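Local atomic coordinates of embryonic developmental protein tofu-6 (Caenorhabditis elegans, PDB entry 7OCX), a protein that probably acts in 21U-RNA (piRNA) biogenesis as part of the PETISCO complex, its RNA recognition motif domain associating with that of PID-3. Residues Ala11-Asp16 with Leu59-Met64; Lys26-Trp31 with Glu85-Lys90; Gln38-Val43 with Asp71-Asn76. All coordinates share one frame; numbering follows the deposited sequence. Where two conformers were deposited one is given.

Contact 1. Residues Ala11-Asp16 with Leu59-Met64; sequences AYYLKD and LGFVNM
Tyr13 presents one face of its ring to Phe61, whose CZ sits over it, off toward the rim of the tyrosine, and the pair shows how a flanking loop can lie over the helix-free face of a sheet. With CG anti to its own carbonyl carbon (chi1 -64°), the Tyr13 side chain runs from the loop toward strand 57-64. At its root, CB of Tyr13 lies 3.5 Å from OD1 of Asn63, in one of two modelled conformers of that amide. The flank of the Tyr13 ring then meets Phe61: Tyr13 CD2 and Tyr13 CE2 lie 3.6 and 3.5 Å from Phe61 CZ. Further out, Tyr13 CZ moves on to Phe61 CE2, at 3.6 Å, and the hydroxyl OH of Tyr13 is 3.9 Å from the same CE2. The ring planes are inclined at 46°, an oblique apolar overlap. No hydrogen bond joins the two segments. Phe61 probably corresponds to an aromatic position of RNP1, on the third strand of the RRM, where such side chains often bind RNA in relatives; here Tyr13 partly covers it. His94 makes an edge-to-face pair with Phe61, Tyr45 of strand 43-51 touches Tyr13, and Leu14 packs on Pro21 of the PID-3 chain. The loop lies on the face of strand 57-64 turned away from helices 30-38 and 67-75.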
loop_
_atom_site.group_PDB
_atom_site.type_symbol
_atom_site.label_atom_id
_atom_site.label_comp_id
_atom_site.label_asym_id
_atom_site.label_seq_id
_atom_site.Cartn_x
_atom_site.Cartn_y
_atom_site.Cartn_z
ATOM N N ALA C 11 8.940 23.497 -1.019
ATOM C CA ALA C 11 8.264 22.321 -0.490
ATOM C C ALA C 11 6.882 22.052 -1.080
ATOM O O ALA C 11 5.964 22.859 -0.943
ATOM C CB ALA C 11 8.147 22.445 1.034
ATOM N N TYR C 12 6.735 20.879 -1.690
ATOM C CA TYR C 12 5.530 20.526 -2.427
ATOM C C TYR C 12 4.671 19.545 -1.637
ATOM O O TYR C 12 5.166 18.521 -1.154
ATOM C CB TYR C 12 5.880 19.891 -3.771
ATOM C CG TYR C 12 4.698 19.765 -4.706
ATOM C CD1 TYR C 12 4.314 20.822 -5.517
ATOM C CD2 TYR C 12 3.942 18.599 -4.747
ATOM C CE1 TYR C 12 3.233 20.709 -6.374
ATOM C CE2 TYR C 12 2.849 18.479 -5.594
ATOM C CZ TYR C 12 2.497 19.537 -6.398
ATOM O OH TYR C 12 1.408 19.417 -7.226
ATOM N N TYR C 13 3.376 19.824 -1.570
ATOM C CA TYR C 13 2.432 18.970 -0.874
ATOM C C TYR C 13 1.352 18.462 -1.822
ATOM O O TYR C 13 0.986 19.139 -2.786
ATOM C CB TYR C 13 1.788 19.739 0.243
ATOM C CG TYR C 13 2.760 20.160 1.322
ATOM C CD1 TYR C 13 3.314 19.226 2.185
ATOM C CD2 TYR C 13 3.116 21.492 1.479
ATOM C CE1 TYR C 13 4.181 19.610 3.198
ATOM C CE2 TYR C 13 3.991 21.885 2.482
ATOM C CZ TYR C 13 4.520 20.938 3.335
ATOM O OH TYR C 13 5.389 21.317 4.336
ATOM N N LEU C 14 0.837 17.271 -1.529
ATOM C CA LEU C 14 -0.234 16.692 -2.330
ATOM C C LEU C 14 -1.241 17.765 -2.715
ATOM O O LEU C 14 -1.811 18.449 -1.859
ATOM C CB LEU C 14 -0.945 15.585 -1.562
ATOM C CG LEU C 14 -2.073 14.859 -2.296
ATOM C CD1 LEU C 14 -1.622 14.330 -3.662
ATOM C CD2 LEU C 14 -2.637 13.757 -1.409
ATOM N N LYS C 15 -1.445 17.923 -4.014
ATOM C CA LYS C 15 -2.343 18.938 -4.533
ATOM C C LYS C 15 -3.722 18.824 -3.903
ATOM O O LYS C 15 -4.299 17.737 -3.838
ATOM C CB LYS C 15 -2.423 18.769 -6.048
ATOM C CG LYS C 15 -3.180 19.853 -6.750
ATOM C CD LYS C 15 -3.013 19.743 -8.245
ATOM C CE LYS C 15 -3.782 20.849 -8.935
ATOM N NZ LYS C 15 -3.568 20.785 -10.394
ATOM N N ASP C 16 -4.230 19.965 -3.425
ATOM C CA ASP C 16 -5.562 20.160 -2.852
ATOM C C ASP C 16 -5.798 19.407 -1.544
ATOM O O ASP C 16 -6.958 19.279 -1.115
ATOM C CB ASP C 16 -6.648 19.781 -3.865
ATOM C CG ASP C 16 -6.602 20.639 -5.136
ATOM O OD1 ASP C 16 -6.103 21.786 -5.065
ATOM O OD2 ASP C 16 -7.070 20.169 -6.200
ATOM N N LEU C 59 -0.885 30.585 14.293
ATOM C CA LEU C 59 -1.026 30.296 12.868
ATOM C C LEU C 59 -0.463 28.920 12.548
ATOM O O LEU C 59 0.568 28.518 13.100
ATOM C CB LEU C 59 -0.292 31.318 12.015
ATOM C CG LEU C 59 -0.938 32.689 11.841
ATOM C CD1 LEU C 59 -1.221 33.378 13.163
ATOM C CD2 LEU C 59 -0.004 33.508 10.952
ATOM N N GLY C 60 -1.098 28.223 11.604
ATOM C CA GLY C 60 -0.747 26.841 11.370
ATOM C C GLY C 60 -0.966 26.375 9.949
ATOM O O GLY C 60 -1.383 27.121 9.059
ATOM N N PHE C 61 -0.662 25.100 9.763
ATOM C CA PHE C 61 -0.689 24.452 8.467
ATOM C C PHE C 61 -1.004 22.996 8.744
ATOM O O PHE C 61 -0.457 22.406 9.678
ATOM C CB PHE C 61 0.647 24.588 7.763
ATOM C CG PHE C 61 0.747 23.794 6.543
ATOM C CD1 PHE C 61 0.043 24.178 5.400
ATOM C CD2 PHE C 61 1.554 22.686 6.499
ATOM C CE1 PHE C 61 0.132 23.447 4.235
ATOM C CE2 PHE C 61 1.666 21.983 5.351
ATOM C CZ PHE C 61 0.950 22.361 4.204
ATOM N N VAL C 62 -1.922 22.442 7.971
ATOM C CA VAL C 62 -2.305 21.043 8.085
ATOM C C VAL C 62 -2.417 20.472 6.682
ATOM O O VAL C 62 -3.044 21.088 5.820
ATOM C CB VAL C 62 -3.647 20.862 8.819
ATOM C CG1 VAL C 62 -4.057 19.408 8.801
ATOM C CG2 VAL C 62 -3.519 21.324 10.224
ATOM N N ASN C 63 -1.821 19.296 6.455
ATOM C CA ASN C 63 -1.975 18.580 5.194
ATOM C C ASN C 63 -2.641 17.247 5.518
ATOM O O ASN C 63 -2.135 16.487 6.355
ATOM C CB ASN C 63 -0.620 18.410 4.478
ATOM C CG ASN C 63 -0.784 18.020 3.010
ATOM O OD1 ASN C 63 -1.053 18.889 2.173
ATOM N ND2 ASN C 63 -0.515 16.761 2.668
ATOM N N MET C 64 -3.766 16.973 4.866
ATOM C CA MET C 64 -4.397 15.684 5.055
ATOM C C MET C 64 -3.685 14.627 4.219
ATOM O O MET C 64 -2.933 14.927 3.289
ATOM C CB MET C 64 -5.879 15.741 4.711
ATOM C CG MET C 64 -6.702 16.783 5.452
ATOM S SD MET C 64 -6.597 16.679 7.225
ATOM C CE MET C 64 -7.620 15.226 7.542
#

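Contact 2. Residues Lys26-Trp31 with Glu85-Lys90; sequences KAWNDW and ENFTLK
Trp28 drives the edge of its six-membered ring into the face of Phe87, a compact example of the T-shaped aromatic pair. CH2 of Trp28 stands 3.7 Å above the plane of the Phe87 ring, over its centre, while the neighbouring Trp28 CZ2 comes within 3.6 Å of Phe87 CD2. The planes meet at 73° and the ring centroids are 5.0 Å apart. In Phe87 a chi1 of 63°, with CG between the backbone N and the carbonyl carbon, carries the ring toward Trp28, and chi2 near 85° turns its face to the indole. This is the tight half of the contact, and Val36 of helix 30-38 touches both rings, with Pro25 against Phe87 as well. Replacing Phe87 by an alanine would probably leave the Trp28 edge without the flat surface it abuts and open a gap beside Val36. Beyond the pair the packing slackens. Leu89 CD1 is 4.3 Å from Trp28 CZ3, approaching the indole obliquely, and Leu89 also touches Ile21 and Ile24 of the adjoining strand. On the outer side, Glu85 and Asn86 are exposed and poorly ordered, in keeping with a turn that leads into strand 87-93. Two polar groups of the 26-31 segment have partners elsewhere: Trp28 O accepts a hydrogen bond from Gln58, and Asp30 forms salt bridges with Arg47 and with Lys56 of the PID-3 chain. With no hydrogen bond across the two segments, cohesion rests on apolar contact and on the weakly positive C-H edge of the indole facing the pi cloud of Phe87, which favours a perpendicular arrangement of rings at this partly buried margin of the domain.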
loop_
_atom_site.group_PDB
_atom_site.type_symbol
_atom_site.label_atom_id
_atom_site.label_comp_id
_atom_site.label_asym_id
_atom_site.label_seq_id
_atom_site.Cartn_x
_atom_site.Cartn_y
_atom_site.Cartn_z
ATOM N N LYS C 26 -4.185 30.301 21.816
ATOM C CA LYS C 26 -2.793 30.510 22.207
ATOM C C LYS C 26 -2.204 29.313 22.938
ATOM O O LYS C 26 -0.983 29.108 22.910
ATOM C CB LYS C 26 -2.676 31.747 23.103
ATOM N N ALA C 27 -3.039 28.529 23.610
ATOM C CA ALA C 27 -2.582 27.445 24.471
ATOM C C ALA C 27 -2.370 26.136 23.721
ATOM O O ALA C 27 -1.932 25.155 24.331
ATOM C CB ALA C 27 -3.590 27.214 25.600
ATOM N N TRP C 28 -2.688 26.086 22.430
ATOM C CA TRP C 28 -2.603 24.837 21.688
ATOM C C TRP C 28 -1.156 24.603 21.273
ATOM O O TRP C 28 -0.376 25.543 21.086
ATOM C CB TRP C 28 -3.462 24.910 20.424
ATOM C CG TRP C 28 -4.913 24.718 20.647
ATOM C CD1 TRP C 28 -5.603 24.960 21.801
ATOM C CD2 TRP C 28 -5.890 24.380 19.660
ATOM N NE1 TRP C 28 -6.941 24.740 21.606
ATOM C CE2 TRP C 28 -7.147 24.389 20.298
ATOM C CE3 TRP C 28 -5.821 24.049 18.301
ATOM C CZ2 TRP C 28 -8.330 24.077 19.627
ATOM C CZ3 TRP C 28 -6.997 23.742 17.628
ATOM C CH2 TRP C 28 -8.237 23.764 18.294
ATOM N N ASN C 29 -0.808 23.333 21.107
ATOM C CA ASN C 29 0.442 22.957 20.468
ATOM C C ASN C 29 0.042 22.169 19.205
ATOM O O ASN C 29 -1.142 22.060 18.865
ATOM C CB ASN C 29 1.302 22.192 21.470
ATOM C CG ASN C 29 0.890 20.750 21.638
ATOM O OD1 ASN C 29 -0.177 20.336 21.221
ATOM N ND2 ASN C 29 1.691 20.015 22.398
ATOM N N ASP C 30 1.033 21.624 18.511
ATOM C CA ASP C 30 0.740 20.958 17.253
ATOM C C ASP C 30 -0.087 19.695 17.457
ATOM O O ASP C 30 -0.837 19.305 16.550
ATOM C CB ASP C 30 2.032 20.644 16.511
ATOM C CG ASP C 30 3.042 19.910 17.360
ATOM O OD1 ASP C 30 2.818 19.734 18.590
ATOM O OD2 ASP C 30 4.066 19.489 16.772
ATOM N N TRP C 31 0.027 19.041 18.618
ATOM C CA TRP C 31 -0.821 17.879 18.867
ATOM C C TRP C 31 -2.285 18.263 19.049
ATOM O O TRP C 31 -3.168 17.516 18.625
ATOM C CB TRP C 31 -0.336 17.077 20.063
ATOM C CG TRP C 31 0.899 16.323 19.788
ATOM C CD1 TRP C 31 2.160 16.641 20.207
ATOM C CD2 TRP C 31 1.034 15.142 18.975
ATOM N NE1 TRP C 31 3.060 15.719 19.746
ATOM C CE2 TRP C 31 2.399 14.797 18.973
ATOM C CE3 TRP C 31 0.133 14.343 18.255
ATOM C CZ2 TRP C 31 2.885 13.676 18.305
ATOM C CZ3 TRP C 31 0.614 13.242 17.566
ATOM C CH2 TRP C 31 1.979 12.922 17.582
ATOM N N GLU C 85 -16.385 23.475 20.112
ATOM C CA GLU C 85 -17.113 23.802 21.333
ATOM C C GLU C 85 -16.527 25.000 22.064
ATOM O O GLU C 85 -17.205 25.554 22.937
ATOM C CB GLU C 85 -17.148 22.593 22.276
ATOM N N ASN C 86 -15.305 25.423 21.718
ATOM C CA ASN C 86 -14.691 26.578 22.365
ATOM C C ASN C 86 -13.564 27.170 21.517
ATOM O O ASN C 86 -12.646 27.800 22.052
ATOM C CB ASN C 86 -14.195 26.164 23.761
ATOM C CG ASN C 86 -13.304 24.927 23.735
ATOM O OD1 ASN C 86 -13.345 24.131 22.797
ATOM N ND2 ASN C 86 -12.532 24.734 24.804
ATOM N N PHE C 87 -13.644 27.008 20.193
ATOM C CA PHE C 87 -12.672 27.590 19.274
ATOM C C PHE C 87 -13.319 27.812 17.907
ATOM O O PHE C 87 -14.384 27.265 17.612
ATOM C CB PHE C 87 -11.419 26.698 19.117
ATOM C CG PHE C 87 -11.702 25.340 18.519
ATOM C CD1 PHE C 87 -11.753 25.164 17.147
ATOM C CD2 PHE C 87 -11.904 24.237 19.336
ATOM C CE1 PHE C 87 -12.019 23.915 16.592
ATOM C CE2 PHE C 87 -12.161 22.985 18.792
ATOM C CZ PHE C 87 -12.215 22.826 17.411
ATOM N N THR C 88 -12.654 28.620 17.068
ATOM C CA THR C 88 -13.095 28.839 15.685
ATOM C C THR C 88 -11.864 29.045 14.811
ATOM O O THR C 88 -11.172 30.055 14.954
ATOM C CB THR C 88 -14.017 30.053 15.597
ATOM O OG1 THR C 88 -15.331 29.709 16.058
ATOM C CG2 THR C 88 -14.126 30.561 14.156
ATOM N N LEU C 89 -11.607 28.127 13.880
ATOM C CA LEU C 89 -10.409 28.208 13.055
ATOM C C LEU C 89 -10.732 28.755 11.672
ATOM O O LEU C 89 -11.745 28.390 11.070
ATOM C CB LEU C 89 -9.752 26.838 12.914
ATOM C CG LEU C 89 -9.368 26.231 14.260
ATOM C CD1 LEU C 89 -9.044 24.748 14.039
ATOM C CD2 LEU C 89 -8.234 26.979 14.936
ATOM N N LYS C 90 -9.876 29.642 11.175
ATOM C CA LYS C 90 -10.004 30.172 9.821
ATOM C C LYS C 90 -9.166 29.275 8.911
ATOM O O LYS C 90 -7.944 29.181 9.070
ATOM C CB LYS C 90 -9.566 31.635 9.769
#

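Contact 3. Residues Gln38-Val43 with Asp71-Asn76; sequences QNFGKV and DEVRKN
Phe40 and Val73 cross at about a right angle, the valine methyl lying against the root of the aromatic side chain. CG2 of Val73 is 3.5 Å from Phe40 CB and 3.7 Å from Phe40 CG, while the Val73 backbone at CA sits over one face of the ring. With CG of Phe40 anti to its carbonyl carbon (chi1 -56°), the ring extends along the last turn of helix 67-75 and reaches Asn76. That side chain comes from the opposite direction: CB of Asn76 is 3.6 Å from Phe40 CE2, and CG of Asn76 is closer still to the same CE2, at 3.3 Å. The amide plane stands steeply to the ring, 69° apart. Glu72 adds a looser contact at the border, its CB 3.8 Å from Phe40 O. In the beta-alpha-beta-beta-alpha-beta fold of the RRM both helices lie on one face of the sheet, and here the segment just past helix 30-38 leans on the C-terminal end of helix 67-75. Phe37 of helix 30-38 touches Val73 too, and so does Phe19 of strand 18-25. The chain then turns at Gly41, at whose backbone angles a CB would be jammed against the carbonyl O of Phe40. On another side of helix 67-75, NH1 of Arg74 makes a salt bridge with OD1 of Asp71 at 3.2 Å, meeting the carboxylate on its anti side and 25° out of its plane. Arg74 is also bridged to Asp93, and OD2 of Asp71 pairs with Arg73 of a PID-3 chain.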
loop_
_atom_site.group_PDB
_atom_site.type_symbol
_atom_site.label_atom_id
_atom_site.label_comp_id
_atom_site.label_asym_id
_atom_site.label_seq_id
_atom_site.Cartn_x
_atom_site.Cartn_y
_atom_site.Cartn_z
ATOM N N GLN C 38 -7.552 15.219 12.808
ATOM C CA GLN C 38 -7.661 13.771 12.738
ATOM C C GLN C 38 -9.109 13.285 12.727
ATOM O O GLN C 38 -9.382 12.178 12.249
ATOM C CB GLN C 38 -6.940 13.138 13.917
ATOM C CG GLN C 38 -6.363 11.812 13.599
ATOM C CD GLN C 38 -6.220 10.972 14.842
ATOM O OE1 GLN C 38 -6.431 11.453 15.957
ATOM N NE2 GLN C 38 -5.875 9.707 14.660
ATOM N N ASN C 39 -10.041 14.043 13.314
ATOM C CA ASN C 39 -11.436 13.604 13.299
ATOM C C ASN C 39 -12.015 13.518 11.894
ATOM O O ASN C 39 -13.059 12.884 11.704
ATOM C CB ASN C 39 -12.321 14.533 14.133
ATOM C CG ASN C 39 -12.029 14.493 15.618
ATOM O OD1 ASN C 39 -11.714 13.443 16.184
ATOM N ND2 ASN C 39 -12.097 15.655 16.256
ATOM N N PHE C 40 -11.392 14.168 10.917
ATOM C CA PHE C 40 -11.861 14.178 9.536
ATOM C C PHE C 40 -11.131 13.190 8.648
ATOM O O PHE C 40 -11.571 12.955 7.514
ATOM C CB PHE C 40 -11.720 15.591 8.960
ATOM C CG PHE C 40 -12.440 16.623 9.764
ATOM C CD1 PHE C 40 -11.740 17.531 10.529
ATOM C CD2 PHE C 40 -13.828 16.676 9.761
ATOM C CE1 PHE C 40 -12.402 18.474 11.284
ATOM C CE2 PHE C 40 -14.500 17.622 10.509
ATOM C CZ PHE C 40 -13.784 18.522 11.276
ATOM N N GLY C 41 -10.043 12.616 9.122
ATOM C CA GLY C 41 -9.284 11.676 8.325
ATOM C C GLY C 41 -7.833 11.642 8.758
ATOM O O GLY C 41 -7.423 12.301 9.712
ATOM N N LYS C 42 -7.066 10.836 8.041
ATOM C CA LYS C 42 -5.659 10.725 8.338
ATOM C C LYS C 42 -4.950 12.035 8.001
ATOM O O LYS C 42 -5.317 12.755 7.071
ATOM C CB LYS C 42 -5.038 9.550 7.584
ATOM C CG LYS C 42 -5.593 8.175 7.978
ATOM C CD LYS C 42 -4.995 7.088 7.079
ATOM C CE LYS C 42 -5.449 5.688 7.470
ATOM N NZ LYS C 42 -6.869 5.482 7.244
ATOM N N VAL C 43 -3.949 12.365 8.806
ATOM C CA VAL C 43 -3.214 13.621 8.702
ATOM C C VAL C 43 -1.783 13.331 8.290
ATOM O O VAL C 43 -1.095 12.539 8.939
ATOM C CB VAL C 43 -3.234 14.392 10.036
ATOM C CG1 VAL C 43 -2.399 15.659 9.936
ATOM C CG2 VAL C 43 -4.679 14.714 10.459
ATOM N N ASP C 71 -11.413 16.915 1.552
ATOM C CA ASP C 71 -12.788 17.240 1.190
ATOM C C ASP C 71 -13.735 17.053 2.378
ATOM O O ASP C 71 -14.654 17.859 2.572
ATOM C CB ASP C 71 -13.257 16.401 -0.005
ATOM C CG ASP C 71 -12.646 16.865 -1.328
ATOM O OD1 ASP C 71 -12.126 18.001 -1.386
ATOM O OD2 ASP C 71 -12.775 16.150 -2.337
ATOM N N GLU C 72 -13.531 15.998 3.186
ATOM C CA GLU C 72 -14.356 15.831 4.387
ATOM C C GLU C 72 -14.157 16.977 5.374
ATOM O O GLU C 72 -15.072 17.301 6.138
ATOM C CB GLU C 72 -14.071 14.493 5.084
ATOM C CG GLU C 72 -14.304 13.235 4.241
ATOM C CD GLU C 72 -15.632 12.537 4.560
ATOM O OE1 GLU C 72 -16.193 11.879 3.659
ATOM O OE2 GLU C 72 -16.101 12.618 5.719
ATOM N N VAL C 73 -12.970 17.590 5.393
ATOM C CA VAL C 73 -12.798 18.834 6.138
ATOM C C VAL C 73 -13.628 19.943 5.510
ATOM O O VAL C 73 -14.449 20.582 6.180
ATOM C CB VAL C 73 -11.311 19.229 6.209
ATOM C CG1 VAL C 73 -11.165 20.645 6.738
ATOM C CG2 VAL C 73 -10.564 18.261 7.095
ATOM N N ARG C 74 -13.437 20.181 4.209
ATOM C CA ARG C 74 -14.195 21.225 3.525
ATOM C C ARG C 74 -15.697 21.071 3.754
ATOM O O ARG C 74 -16.429 22.070 3.738
ATOM C CB ARG C 74 -13.851 21.215 2.026
ATOM C CG ARG C 74 -12.382 21.592 1.723
ATOM C CD ARG C 74 -12.060 21.791 0.232
ATOM N NE ARG C 74 -10.664 22.179 0.055
ATOM C CZ ARG C 74 -9.655 21.348 -0.160
ATOM N NH1 ARG C 74 -9.851 20.067 -0.421
ATOM N NH2 ARG C 74 -8.413 21.816 -0.093
ATOM N N LYS C 75 -16.176 19.839 3.990
ATOM C CA LYS C 75 -17.610 19.639 4.214
ATOM C C LYS C 75 -18.078 20.245 5.533
ATOM O O LYS C 75 -19.165 20.834 5.595
ATOM C CB LYS C 75 -17.998 18.156 4.203
ATOM C CG LYS C 75 -18.000 17.460 2.857
ATOM C CD LYS C 75 -18.269 15.960 2.998
ATOM C CE LYS C 75 -17.162 15.135 2.348
ATOM N NZ LYS C 75 -17.486 14.680 0.958
ATOM N N ASN C 76 -17.296 20.076 6.609
ATOM C CA ASN C 76 -17.715 20.525 7.930
ATOM C C ASN C 76 -17.425 21.996 8.174
ATOM O O ASN C 76 -17.585 22.468 9.305
ATOM C CB ASN C 76 -17.052 19.701 9.035
ATOM C CG ASN C 76 -17.392 18.233 8.950
ATOM O OD1 ASN C 76 -17.252 17.616 7.895
ATOM N ND2 ASN C 76 -17.923 17.683 10.044
#

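The three contacts divide between the two faces of one sheet. Contact 1 lies on the face away from the helices, where a loop joins an aromatic strand position; contacts 2 and 3 belong to the helical side, one at the start of helix 30-38 and the other just past its end. None is fully interior: each has one buried touching residue, and contact 3 also has two exposed ones. Aromatic pairs carry contacts 1 and 2, slanted in one and perpendicular in the other, whereas contact 3 sets a ring against aliphatic and amide groups. Contacts 1 and 3 touch, Arg74 NH1 lying 3.1 Å from Asp16 O; contact 2 stands apart from both.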